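Local atomic coordinates of hypothetical protein TM0723 (Thermotoga maritima, PDB entry 1VMJ), a protein that is of uncharacterised function but belongs to the YjbQ (UPF0047) family and has been proposed to be a thiamin phosphate synthase. Residues L50-A55 with E113-I118. Residues are numbered along the deposited sequence; the frame is centred on the assembly and turned at random.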
loop_
_atom_site.group_PDB
_atom_site.type_symbol
_atom_site.label_atom_id
_atom_site.label_comp_id
_atom_site.label_asym_id
_atom_site.label_seq_id
_atom_site.Cartn_x
_atom_site.Cartn_y
_atom_site.Cartn_z
ATOM N N LEU A 50 5.444 7.262 -14.038
ATOM C CA LEU A 50 5.151 6.405 -12.901
ATOM C C LEU A 50 4.929 5.007 -13.421
ATOM O O LEU A 50 4.250 4.824 -14.435
ATOM C CB LEU A 50 3.905 6.850 -12.149
ATOM C CG LEU A 50 3.938 8.193 -11.427
ATOM C CD1 LEU A 50 2.585 8.493 -10.806
ATOM C CD2 LEU A 50 4.988 8.181 -10.356
ATOM N N LEU A 51 5.475 4.040 -12.696
ATOM C CA LEU A 51 5.309 2.625 -12.957
ATOM C C LEU A 51 4.495 2.014 -11.820
ATOM O O LEU A 51 4.800 2.187 -10.652
ATOM C CB LEU A 51 6.664 1.932 -13.056
ATOM C CG LEU A 51 6.687 0.410 -13.207
ATOM C CD1 LEU A 51 7.966 -0.002 -13.922
ATOM C CD2 LEU A 51 6.573 -0.334 -11.896
ATOM N N LEU A 52 3.452 1.287 -12.181
ATOM C CA LEU A 52 2.698 0.445 -11.278
ATOM C C LEU A 52 3.073 -0.994 -11.564
ATOM O O LEU A 52 3.101 -1.419 -12.696
ATOM C CB LEU A 52 1.217 0.634 -11.569
ATOM C CG LEU A 52 0.232 -0.353 -10.943
ATOM C CD1 LEU A 52 0.173 -0.193 -9.454
ATOM C CD2 LEU A 52 -1.147 -0.250 -11.515
ATOM N N CYS A 53 3.310 -1.737 -10.496
ATOM C CA CYS A 53 3.472 -3.150 -10.602
ATOM C C CYS A 53 2.648 -3.813 -9.510
ATOM O O CYS A 53 2.897 -3.590 -8.312
ATOM C CB CYS A 53 4.943 -3.514 -10.456
ATOM S SG CYS A 53 5.248 -5.281 -10.640
ATOM N N ASN A 54 1.695 -4.648 -9.923
ATOM C CA ASN A 54 0.776 -5.260 -8.984
ATOM C C ASN A 54 0.533 -6.724 -9.259
ATOM O O ASN A 54 0.585 -7.169 -10.387
ATOM C CB ASN A 54 -0.540 -4.487 -8.903
ATOM C CG ASN A 54 -1.401 -4.622 -10.157
ATOM O OD1 ASN A 54 -1.335 -3.773 -11.051
ATOM N ND2 ASN A 54 -2.245 -5.674 -10.225
ATOM N N ALA A 55 0.250 -7.459 -8.175
ATOM C CA ALA A 55 -0.233 -8.823 -8.286
ATOM C C ALA A 55 -1.649 -8.764 -8.852
ATOM O O ALA A 55 -2.484 -8.033 -8.336
ATOM C CB ALA A 55 -0.219 -9.469 -6.946
ATOM N N GLU A 113 0.677 -3.976 -4.439
ATOM C CA GLU A 113 1.288 -3.207 -5.509
ATOM C C GLU A 113 2.445 -2.366 -4.989
ATOM O O GLU A 113 2.561 -2.107 -3.788
ATOM C CB GLU A 113 0.248 -2.324 -6.212
ATOM C CG GLU A 113 -0.108 -1.093 -5.396
ATOM C CD GLU A 113 -1.605 -0.742 -5.168
ATOM O OE1 GLU A 113 -2.536 -1.580 -5.182
ATOM O OE2 GLU A 113 -1.836 0.462 -4.901
ATOM N N VAL A 114 3.311 -1.990 -5.916
ATOM C CA VAL A 114 4.236 -0.883 -5.724
ATOM C C VAL A 114 4.004 0.114 -6.837
ATOM O O VAL A 114 3.613 -0.259 -7.965
ATOM C CB VAL A 114 5.720 -1.334 -5.713
ATOM C CG1 VAL A 114 5.930 -2.309 -4.551
ATOM C CG2 VAL A 114 6.127 -1.974 -7.033
ATOM N N VAL A 115 4.267 1.379 -6.520
ATOM C CA VAL A 115 4.306 2.428 -7.509
ATOM C C VAL A 115 5.687 3.058 -7.406
ATOM O O VAL A 115 6.136 3.407 -6.313
ATOM C CB VAL A 115 3.208 3.481 -7.283
ATOM C CG1 VAL A 115 3.311 4.580 -8.327
ATOM C CG2 VAL A 115 1.833 2.813 -7.320
ATOM N N ILE A 116 6.367 3.145 -8.540
ATOM C CA ILE A 116 7.751 3.531 -8.607
ATOM C C ILE A 116 7.935 4.663 -9.594
ATOM O O ILE A 116 7.396 4.617 -10.715
ATOM C CB ILE A 116 8.632 2.322 -9.035
ATOM C CG1 ILE A 116 8.461 1.137 -8.091
ATOM C CG2 ILE A 116 10.088 2.737 -9.131
ATOM C CD1 ILE A 116 9.094 -0.078 -8.574
ATOM N N ALA A 117 8.668 5.684 -9.188
ATOM C CA ALA A 117 8.953 6.799 -10.090
ATOM C C ALA A 117 9.920 6.361 -11.190
ATOM O O ALA A 117 10.882 5.618 -10.919
ATOM C CB ALA A 117 9.576 7.941 -9.306
ATOM N N ILE A 118 9.667 6.846 -12.408
ATOM C CA ILE A 118 10.612 6.732 -13.512
ATOM C C ILE A 118 11.212 8.102 -13.725
ATOM O O ILE A 118 10.492 9.076 -13.976
ATOM C CB ILE A 118 9.930 6.218 -14.799
ATOM C CG1 ILE A 118 9.201 4.893 -14.529
ATOM C CG2 ILE A 118 10.934 6.080 -15.924
ATOM C CD1 ILE A 118 10.024 3.837 -13.896
#
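L51 and I116 face each other as a hydrogen-bonded pair of neighbouring antiparallel strands, and C53 with V114 repeats the arrangement two residues on. Each pair closes a ring of two reciprocal backbone bonds: L51 N to I116 O and I116 N to L51 O are both 2.8 Å, while C53 N reaches V114 O at 2.9 Å and 173°, almost linear, and V114 N donates back to C53 O, also at 2.9 Å. Between these rings the non-hydrogen-bonded pair L52–V115 brings CA-H groups against carbonyls, with V115 CA 3.2 Å from L51 O. L50, L52 and N54 turn their backbone bonds to I149, K147 and L145 of strand 142-150.

Apolar contacts form on both faces. On one, L51 and I116 run side by side, their CD2 and CD1 meeting at 4.2 Å, and L51 CB also receives I118 CD1. C53 CB touches V114 CG2, the branch set between backbone N and carbonyl carbon, at 3.9 Å. On the other, L52 CD1 touches V115 CG2 at 4.0 Å and also reaches E113 CB. N54 and E113 approach through their CB atoms, 3.5 Å apart, before their polar ends diverge. N54 ND2 donates a hydrogen bond to A55 O from above the carbonyl plane, the acceptor lying close to the amide plane, which helps fix that amide's rotation.

E113 OE2 makes a weak hydrogen bond to V115 N of the third subunit; R112 NH1 of the second hydrogen-bonds the backbone V115 O. The example illustrates a division of labour: reciprocal main-chain bonds of four residues hold the register, while side chains build one apolar face against helix 34-44 and another, with a polar end, against other subunits.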